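Local atomic coordinates of protease Do-like 8, chloroplastic (PDB entry 4IC6), a protein that probably cleaves proteins in the chloroplast as a serine endopeptidase of the HtrA (Deg) type. Residues G100-L105 / L130-P135; G29-L34 / L169-I174; G120-K125 / L242-Q247. The protein carries 1 engineered substitution. All blocks are in the same frame, centred on the assembly; numbering follows the deposited sequence.

The three contacts sample the double-barrel architecture of a trypsin-like protease. Contact 1 lies within the first barrel, between strand 98-105 and the end of strand 127-131 with the residues just after it. Contact 3 joins this barrel, through strand 111-122, to the helix after the second barrel; that strand pairs with both strands of contact 1, and the two contacts have centres about 19 Å apart. Contact 2, its centre about 26 Å from that of contact 1 and about 27 Å from that of contact 3, sets helix 26-39 against the second barrel. Contact 3 lies near the predicted charge relay, the K125 side chain about 6 Å from that of D126; contact 2 lies away from it.

Contact 1 of 3, residues G100-L105 / L130-P135; sequences GRVNIL and LKVDAP
V102 and V132 face each other across the first beta-barrel of the trypsin-like domain and meet at an oblique angle, with CG2 of V132 pressed against the V102 side chain. Its nearest neighbour there is V102 CB at 3.8 Å, and both methyls of V102 also lie close to it. V102 holds CG1 anti to its backbone N (chi1 -176°), which places CG2 on the side of the backbone N, and this second methyl also meets CD1 of L130 at 4.0 Å. The branched end of L130 thus continues the apolar surface begun by V132. The other methyl of V132, CG1, turns to I104 and comes within 4.2 Å of its CD1; here the two side chains run past each other in opposite directions. V132 is therefore shared, one methyl for each of two residues spaced two apart on strand 98-105.

No hydrogen bond links the two segments. In the order of the sheet, strand 111-122 stands between their strands: V102 pairs through its backbone with F114, and I104 with K112. Strand 42-47 adds V43, whose side chain touches both V102 and I104. The four residues that meet are buried and aliphatic, so cohesion here comes from van der Waals contact and exclusion of water, and none of the four side chains carries a polar group that would need a partner across the contact.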
loop_
_atom_site.group_PDB
_atom_site.type_symbol
_atom_site.label_atom_id
_atom_site.label_comp_id
_atom_site.label_asym_id
_atom_site.label_seq_id
_atom_site.Cartn_x
_atom_site.Cartn_y
_atom_site.Cartn_z
ATOM N N GLY A 100 -34.890 0.786 -2.864
ATOM C CA GLY A 100 -34.313 -0.537 -2.765
ATOM C C GLY A 100 -35.152 -1.623 -3.396
ATOM O O GLY A 100 -36.375 -1.496 -3.513
ATOM N N ARG A 101 -34.481 -2.689 -3.824
ATOM C CA ARG A 101 -35.152 -3.935 -4.160
ATOM C C ARG A 101 -34.947 -4.862 -2.969
ATOM O O ARG A 101 -33.811 -5.149 -2.583
ATOM C CB ARG A 101 -34.579 -4.545 -5.443
ATOM N N VAL A 102 -36.042 -5.315 -2.368
ATOM C CA VAL A 102 -35.938 -6.145 -1.178
ATOM C C VAL A 102 -36.294 -7.602 -1.454
ATOM O O VAL A 102 -37.381 -7.908 -1.964
ATOM C CB VAL A 102 -36.818 -5.612 -0.036
ATOM C CG1 VAL A 102 -36.609 -6.434 1.213
ATOM C CG2 VAL A 102 -36.511 -4.123 0.232
ATOM N N ASN A 103 -35.371 -8.500 -1.120
ATOM C CA ASN A 103 -35.606 -9.931 -1.276
ATOM C C ASN A 103 -35.884 -10.612 0.053
ATOM O O ASN A 103 -35.090 -10.531 0.977
ATOM C CB ASN A 103 -34.429 -10.613 -1.973
ATOM C CG ASN A 103 -34.503 -10.496 -3.466
ATOM O OD1 ASN A 103 -33.587 -9.963 -4.104
ATOM N ND2 ASN A 103 -35.602 -10.981 -4.044
ATOM N N ILE A 104 -37.008 -11.315 0.118
ATOM C CA ILE A 104 -37.449 -11.975 1.334
ATOM C C ILE A 104 -37.680 -13.475 1.137
ATOM O O ILE A 104 -38.429 -13.903 0.243
ATOM C CB ILE A 104 -38.758 -11.361 1.838
ATOM C CG1 ILE A 104 -38.724 -9.840 1.677
ATOM C CG2 ILE A 104 -39.026 -11.788 3.274
ATOM C CD1 ILE A 104 -39.847 -9.122 2.386
ATOM N N LEU A 105 -37.052 -14.265 2.000
ATOM C CA LEU A 105 -37.167 -15.718 1.980
ATOM C C LEU A 105 -38.557 -16.175 2.435
ATOM O O LEU A 105 -38.974 -15.900 3.569
ATOM C CB LEU A 105 -36.102 -16.333 2.893
ATOM C CG LEU A 105 -35.930 -17.857 2.854
ATOM C CD1 LEU A 105 -35.487 -18.325 1.462
ATOM C CD2 LEU A 105 -34.927 -18.302 3.914
ATOM N N LEU A 130 -37.282 0.884 5.466
ATOM C CA LEU A 130 -38.014 0.763 4.209
ATOM C C LEU A 130 -39.389 0.164 4.482
ATOM O O LEU A 130 -39.666 -0.338 5.578
ATOM C CB LEU A 130 -37.264 -0.105 3.194
ATOM C CG LEU A 130 -35.808 0.254 2.882
ATOM C CD1 LEU A 130 -35.303 -0.631 1.758
ATOM C CD2 LEU A 130 -35.684 1.710 2.491
ATOM N N LYS A 131 -40.248 0.214 3.481
ATOM C CA LYS A 131 -41.582 -0.339 3.622
ATOM C C LYS A 131 -41.864 -1.186 2.397
ATOM O O LYS A 131 -41.729 -0.717 1.263
ATOM C CB LYS A 131 -42.596 0.787 3.786
ATOM C CG LYS A 131 -44.046 0.388 3.717
ATOM C CD LYS A 131 -44.479 -0.394 4.949
ATOM C CE LYS A 131 -45.994 -0.663 4.866
ATOM N NZ LYS A 131 -46.775 0.249 5.742
ATOM N N VAL A 132 -42.239 -2.439 2.644
ATOM C CA VAL A 132 -42.505 -3.431 1.605
ATOM C C VAL A 132 -43.996 -3.761 1.596
ATOM O O VAL A 132 -44.626 -3.808 2.648
ATOM C CB VAL A 132 -41.667 -4.710 1.898
ATOM C CG1 VAL A 132 -42.442 -5.961 1.612
ATOM C CG2 VAL A 132 -40.341 -4.683 1.141
ATOM N N ASP A 133 -44.571 -3.975 0.420
ATOM C CA ASP A 133 -45.983 -4.352 0.322
ATOM C C ASP A 133 -46.108 -5.872 0.121
ATOM O O ASP A 133 -45.988 -6.370 -0.999
ATOM C CB ASP A 133 -46.656 -3.577 -0.821
ATOM C CG ASP A 133 -48.123 -3.927 -0.986
ATOM O OD1 ASP A 133 -48.694 -4.552 -0.064
ATOM O OD2 ASP A 133 -48.710 -3.571 -2.039
ATOM N N ALA A 134 -46.332 -6.612 1.208
ATOM C CA ALA A 134 -46.275 -8.076 1.165
ATOM C C ALA A 134 -47.349 -8.740 2.027
ATOM O O ALA A 134 -47.849 -8.132 2.973
ATOM C CB ALA A 134 -44.888 -8.554 1.593
ATOM N N PRO A 135 -47.691 -10.004 1.716
ATOM C CA PRO A 135 -48.669 -10.716 2.549
ATOM C C PRO A 135 -48.132 -10.917 3.966
ATOM O O PRO A 135 -47.041 -11.468 4.121
ATOM C CB PRO A 135 -48.822 -12.069 1.836
ATOM C CG PRO A 135 -48.393 -11.807 0.418
ATOM C CD PRO A 135 -47.284 -10.794 0.539
#

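Contact 2 of 3, residues G29-L34 / L169-I174; sequences GRIVQL and LTVGVI
I31 lays its CG2 methyl against CD2 of L169, 3.7 Å away, where helix 26-39 packs on strand 168-176 of the second beta-barrel of this chymotrypsin-like fold. The two side chains cross at about a right angle. I31 is the sole residue of the helical segment to touch the strand segment, and it meets residues two apart, L169 and V171, whose CB atoms both point toward the helix. With CG2 anti to the backbone N of I31, this methyl makes the closest approach to both residues, while CD1 at the end of the longer branch runs beside V171, 4.3 Å from its CG1.

The surroundings are partly made by other copies of the protein. I31 and L169 also pack on G153 and V152, respectively, of a second subunit, while R30 forms a cation-pi pair with F25 of a third. Within the chain, R30 NH1 is hydrogen-bonded to Q155 OE1, a second tie between this helix and the same barrel. The helix therefore lies where barrel and oligomer interface meet.

V171 approaches I31 differently from L169: the two side chains reach toward each other tip to tip, with V171 CG2 4.2 Å from I31 CG2.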
loop_
_atom_site.group_PDB
_atom_site.type_symbol
_atom_site.label_atom_id
_atom_site.label_comp_id
_atom_site.label_asym_id
_atom_site.label_seq_id
_atom_site.Cartn_x
_atom_site.Cartn_y
_atom_site.Cartn_z
ATOM N N GLY A 29 -25.674 -27.634 17.438
ATOM C CA GLY A 29 -27.082 -27.907 17.184
ATOM C C GLY A 29 -27.994 -26.699 17.365
ATOM O O GLY A 29 -28.835 -26.423 16.504
ATOM N N ARG A 30 -27.849 -25.989 18.488
ATOM C CA ARG A 30 -28.650 -24.786 18.751
ATOM C C ARG A 30 -28.400 -23.724 17.692
ATOM O O ARG A 30 -29.327 -23.085 17.207
ATOM C CB ARG A 30 -28.295 -24.149 20.100
ATOM C CG ARG A 30 -28.578 -24.980 21.327
ATOM C CD ARG A 30 -28.542 -24.114 22.606
ATOM N NE ARG A 30 -27.217 -23.573 22.937
ATOM C CZ ARG A 30 -26.814 -22.332 22.668
ATOM N NH1 ARG A 30 -25.596 -21.940 23.018
ATOM N NH2 ARG A 30 -27.625 -21.483 22.049
ATOM N N ILE A 31 -27.129 -23.503 17.384
ATOM C CA ILE A 31 -26.739 -22.492 16.416
ATOM C C ILE A 31 -27.396 -22.773 15.078
ATOM O O ILE A 31 -27.963 -21.873 14.454
ATOM C CB ILE A 31 -25.222 -22.453 16.219
ATOM C CG1 ILE A 31 -24.521 -22.074 17.522
ATOM C CG2 ILE A 31 -24.849 -21.438 15.145
ATOM C CD1 ILE A 31 -23.010 -21.918 17.351
ATOM N N VAL A 32 -27.308 -24.023 14.634
ATOM C CA VAL A 32 -27.943 -24.427 13.377
ATOM C C VAL A 32 -29.445 -24.135 13.337
ATOM O O VAL A 32 -29.957 -23.614 12.336
ATOM C CB VAL A 32 -27.644 -25.904 13.037
ATOM C CG1 VAL A 32 -28.641 -26.445 12.009
ATOM C CG2 VAL A 32 -26.200 -26.046 12.520
ATOM N N GLN A 33 -30.149 -24.443 14.424
ATOM C CA GLN A 33 -31.599 -24.230 14.457
ATOM C C GLN A 33 -31.953 -22.737 14.554
ATOM O O GLN A 33 -32.848 -22.261 13.864
ATOM C CB GLN A 33 -32.249 -25.031 15.596
ATOM N N LEU A 34 -31.239 -21.994 15.395
ATOM C CA LEU A 34 -31.435 -20.543 15.474
ATOM C C LEU A 34 -31.234 -19.855 14.135
ATOM O O LEU A 34 -32.020 -18.987 13.734
ATOM C CB LEU A 34 -30.456 -19.920 16.460
ATOM C CG LEU A 34 -30.934 -19.802 17.904
ATOM C CD1 LEU A 34 -29.922 -18.969 18.683
ATOM C CD2 LEU A 34 -32.328 -19.175 17.970
ATOM N N LEU A 169 -23.594 -16.767 8.038
ATOM C CA LEU A 169 -23.551 -16.707 9.496
ATOM C C LEU A 169 -22.121 -16.533 9.943
ATOM O O LEU A 169 -21.216 -17.142 9.375
ATOM C CB LEU A 169 -24.062 -18.017 10.078
ATOM C CG LEU A 169 -23.907 -18.205 11.589
ATOM C CD1 LEU A 169 -24.782 -17.198 12.302
ATOM C CD2 LEU A 169 -24.307 -19.616 11.970
ATOM N N THR A 170 -21.925 -15.714 10.967
ATOM C CA THR A 170 -20.677 -15.730 11.718
ATOM C C THR A 170 -21.018 -15.786 13.195
ATOM O O THR A 170 -22.113 -15.398 13.596
ATOM C CB THR A 170 -19.759 -14.517 11.394
ATOM O OG1 THR A 170 -20.375 -13.299 11.837
ATOM C CG2 THR A 170 -19.482 -14.438 9.896
ATOM N N VAL A 171 -20.093 -16.275 14.010
ATOM C CA VAL A 171 -20.399 -16.491 15.412
ATOM C C VAL A 171 -19.192 -16.129 16.253
ATOM O O VAL A 171 -18.075 -16.518 15.936
ATOM C CB VAL A 171 -20.742 -17.976 15.685
ATOM C CG1 VAL A 171 -20.862 -18.246 17.181
ATOM C CG2 VAL A 171 -22.035 -18.387 14.968
ATOM N N GLY A 172 -19.425 -15.378 17.321
ATOM C CA GLY A 172 -18.399 -15.121 18.308
ATOM C C GLY A 172 -19.040 -14.745 19.626
ATOM O O GLY A 172 -20.133 -15.216 19.969
ATOM N N VAL A 173 -18.354 -13.908 20.384
ATOM C CA VAL A 173 -18.900 -13.439 21.644
ATOM C C VAL A 173 -19.066 -11.938 21.640
ATOM O O VAL A 173 -18.458 -11.235 20.833
ATOM C CB VAL A 173 -17.982 -13.797 22.831
ATOM C CG1 VAL A 173 -17.840 -15.310 22.935
ATOM C CG2 VAL A 173 -16.617 -13.128 22.643
ATOM N N ILE A 174 -19.862 -11.446 22.582
ATOM C CA ILE A 174 -19.839 -10.033 22.880
ATOM C C ILE A 174 -18.455 -9.715 23.466
ATOM O O ILE A 174 -18.054 -10.279 24.490
ATOM C CB ILE A 174 -20.934 -9.655 23.893
ATOM C CG1 ILE A 174 -22.317 -10.016 23.346
ATOM C CG2 ILE A 174 -20.862 -8.180 24.229
ATOM C CD1 ILE A 174 -22.602 -9.447 21.943
#

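Contact 3 of 3, residues G120-K125 / L242-Q247; sequences GADRAK and LKIVPQ
I244 of helix 238-251 spreads its two branches over the end of strand 111-122 and the turn after it, one against D122 and the other against K125. Its CG2 lies 4.1 Å from CB of D122, so the methylene of the aspartate makes the nearest approach. The longer branch reaches K125, where CD1 and CG1 of I244 are both 4.0 Å from CG of the lysine, and the two side chains cross at about a right angle. K125 bends at chi2 (-61°): its first methylenes rest on the isoleucine, while its ammonium end leads away from the helix.

The carboxylate of D122 serves the turn itself. Its OD2 accepts a hydrogen bond from the backbone N of K125 at 3.2 Å, an Asx motif in which the N-H comes from above the carboxylate plane, 52° out of it. The same oxygen forms a salt bridge with R256, whose side chain also touches K125. This charge pairing probably favours the ionised aspartate. The motif ties D122 to the residue directly preceding D126, the predicted acid of the charge relay.

I244 thus joins helix 238-251, which follows the last strand of the second barrel, to the end of a first-barrel strand. The helix meets the strand end through I244, while the next residue, V245, packs on W72, just beyond strand 67-71 of the first barrel.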
loop_
_atom_site.group_PDB
_atom_site.type_symbol
_atom_site.label_atom_id
_atom_site.label_comp_id
_atom_site.label_asym_id
_atom_site.label_seq_id
_atom_site.Cartn_x
_atom_site.Cartn_y
_atom_site.Cartn_z
ATOM N N GLY A 120 -37.875 6.340 6.386
ATOM C CA GLY A 120 -37.060 7.404 6.930
ATOM C C GLY A 120 -35.661 6.878 7.167
ATOM O O GLY A 120 -35.433 5.673 7.147
ATOM N N ALA A 121 -34.716 7.784 7.361
ATOM C CA ALA A 121 -33.335 7.390 7.557
ATOM C C ALA A 121 -32.760 8.289 8.638
ATOM O O ALA A 121 -33.208 9.419 8.798
ATOM C CB ALA A 121 -32.573 7.560 6.251
ATOM N N ASP A 122 -31.785 7.791 9.392
ATOM C CA ASP A 122 -31.087 8.621 10.369
ATOM C C ASP A 122 -29.588 8.365 10.276
ATOM O O ASP A 122 -29.095 7.324 10.708
ATOM C CB ASP A 122 -31.586 8.342 11.793
ATOM C CG ASP A 122 -30.932 9.254 12.834
ATOM O OD1 ASP A 122 -31.049 10.497 12.720
ATOM O OD2 ASP A 122 -30.282 8.726 13.770
ATOM N N ARG A 123 -28.867 9.322 9.711
ATOM C CA ARG A 123 -27.440 9.143 9.474
ATOM C C ARG A 123 -26.641 8.977 10.773
ATOM O O ARG A 123 -25.736 8.141 10.855
ATOM C CB ARG A 123 -26.904 10.306 8.639
ATOM C CG ARG A 123 -25.423 10.213 8.371
ATOM C CD ARG A 123 -24.960 11.071 7.198
ATOM N NE ARG A 123 -23.920 10.329 6.488
ATOM C CZ ARG A 123 -23.673 10.398 5.185
ATOM N NH1 ARG A 123 -24.380 11.214 4.406
ATOM N NH2 ARG A 123 -22.710 9.643 4.669
ATOM N N ALA A 124 -26.994 9.755 11.791
ATOM C CA ALA A 124 -26.280 9.735 13.069
ATOM C C ALA A 124 -26.216 8.341 13.694
ATOM O O ALA A 124 -25.198 7.964 14.260
ATOM C CB ALA A 124 -26.904 10.735 14.038
ATOM N N LYS A 125 -27.298 7.570 13.605
ATOM C CA LYS A 125 -27.294 6.200 14.125
ATOM C C LYS A 125 -27.151 5.129 13.037
ATOM O O LYS A 125 -27.277 3.938 13.323
ATOM C CB LYS A 125 -28.541 5.934 14.982
ATOM C CG LYS A 125 -28.666 6.834 16.215
ATOM C CD LYS A 125 -27.460 6.621 17.156
ATOM C CE LYS A 125 -27.691 7.232 18.537
ATOM N NZ LYS A 125 -26.590 6.867 19.497
ATOM N N LEU A 242 -34.563 0.284 18.875
ATOM C CA LEU A 242 -35.900 0.368 19.449
ATOM C C LEU A 242 -36.358 1.811 19.596
ATOM O O LEU A 242 -37.552 2.111 19.544
ATOM C CB LEU A 242 -35.927 -0.311 20.814
ATOM C CG LEU A 242 -36.179 -1.811 20.783
ATOM C CD1 LEU A 242 -35.981 -2.398 22.171
ATOM C CD2 LEU A 242 -37.600 -2.057 20.279
ATOM N N LYS A 243 -35.402 2.711 19.769
ATOM C CA LYS A 243 -35.734 4.113 19.985
ATOM C C LYS A 243 -35.878 4.845 18.659
ATOM O O LYS A 243 -36.776 5.662 18.489
ATOM C CB LYS A 243 -34.658 4.776 20.856
ATOM C CG LYS A 243 -34.557 6.294 20.738
ATOM C CD LYS A 243 -35.549 7.021 21.645
ATOM C CE LYS A 243 -35.317 8.536 21.630
ATOM N NZ LYS A 243 -36.222 9.245 22.579
ATOM N N ILE A 244 -34.996 4.536 17.715
ATOM C CA ILE A 244 -34.934 5.266 16.448
ATOM C C ILE A 244 -36.009 4.848 15.438
ATOM O O ILE A 244 -36.616 5.685 14.765
ATOM C CB ILE A 244 -33.540 5.104 15.787
ATOM C CG1 ILE A 244 -32.447 5.610 16.738
ATOM C CG2 ILE A 244 -33.490 5.820 14.443
ATOM C CD1 ILE A 244 -32.567 7.098 17.077
ATOM N N VAL A 245 -36.245 3.546 15.332
ATOM C CA VAL A 245 -37.147 3.040 14.309
ATOM C C VAL A 245 -38.566 3.637 14.390
ATOM O O VAL A 245 -39.079 4.144 13.386
ATOM C CB VAL A 245 -37.178 1.494 14.274
ATOM C CG1 VAL A 245 -38.335 0.998 13.404
ATOM C CG2 VAL A 245 -35.864 0.962 13.727
ATOM N N PRO A 246 -39.200 3.605 15.576
ATOM C CA PRO A 246 -40.567 4.145 15.648
ATOM C C PRO A 246 -40.653 5.620 15.262
ATOM O O PRO A 246 -41.682 6.051 14.714
ATOM C CB PRO A 246 -40.945 3.963 17.120
ATOM C CG PRO A 246 -40.047 2.876 17.606
ATOM C CD PRO A 246 -38.764 3.038 16.860
ATOM N N GLN A 247 -39.599 6.381 15.558
ATOM C CA GLN A 247 -39.516 7.789 15.153
ATOM C C GLN A 247 -39.436 7.912 13.631
ATOM O O GLN A 247 -40.114 8.745 13.029
ATOM C CB GLN A 247 -38.299 8.477 15.802
ATOM C CG GLN A 247 -38.316 8.497 17.328
ATOM C CD GLN A 247 -37.200 9.345 17.921
ATOM O OE1 GLN A 247 -36.215 8.820 18.454
ATOM N NE2 GLN A 247 -37.351 10.663 17.835
#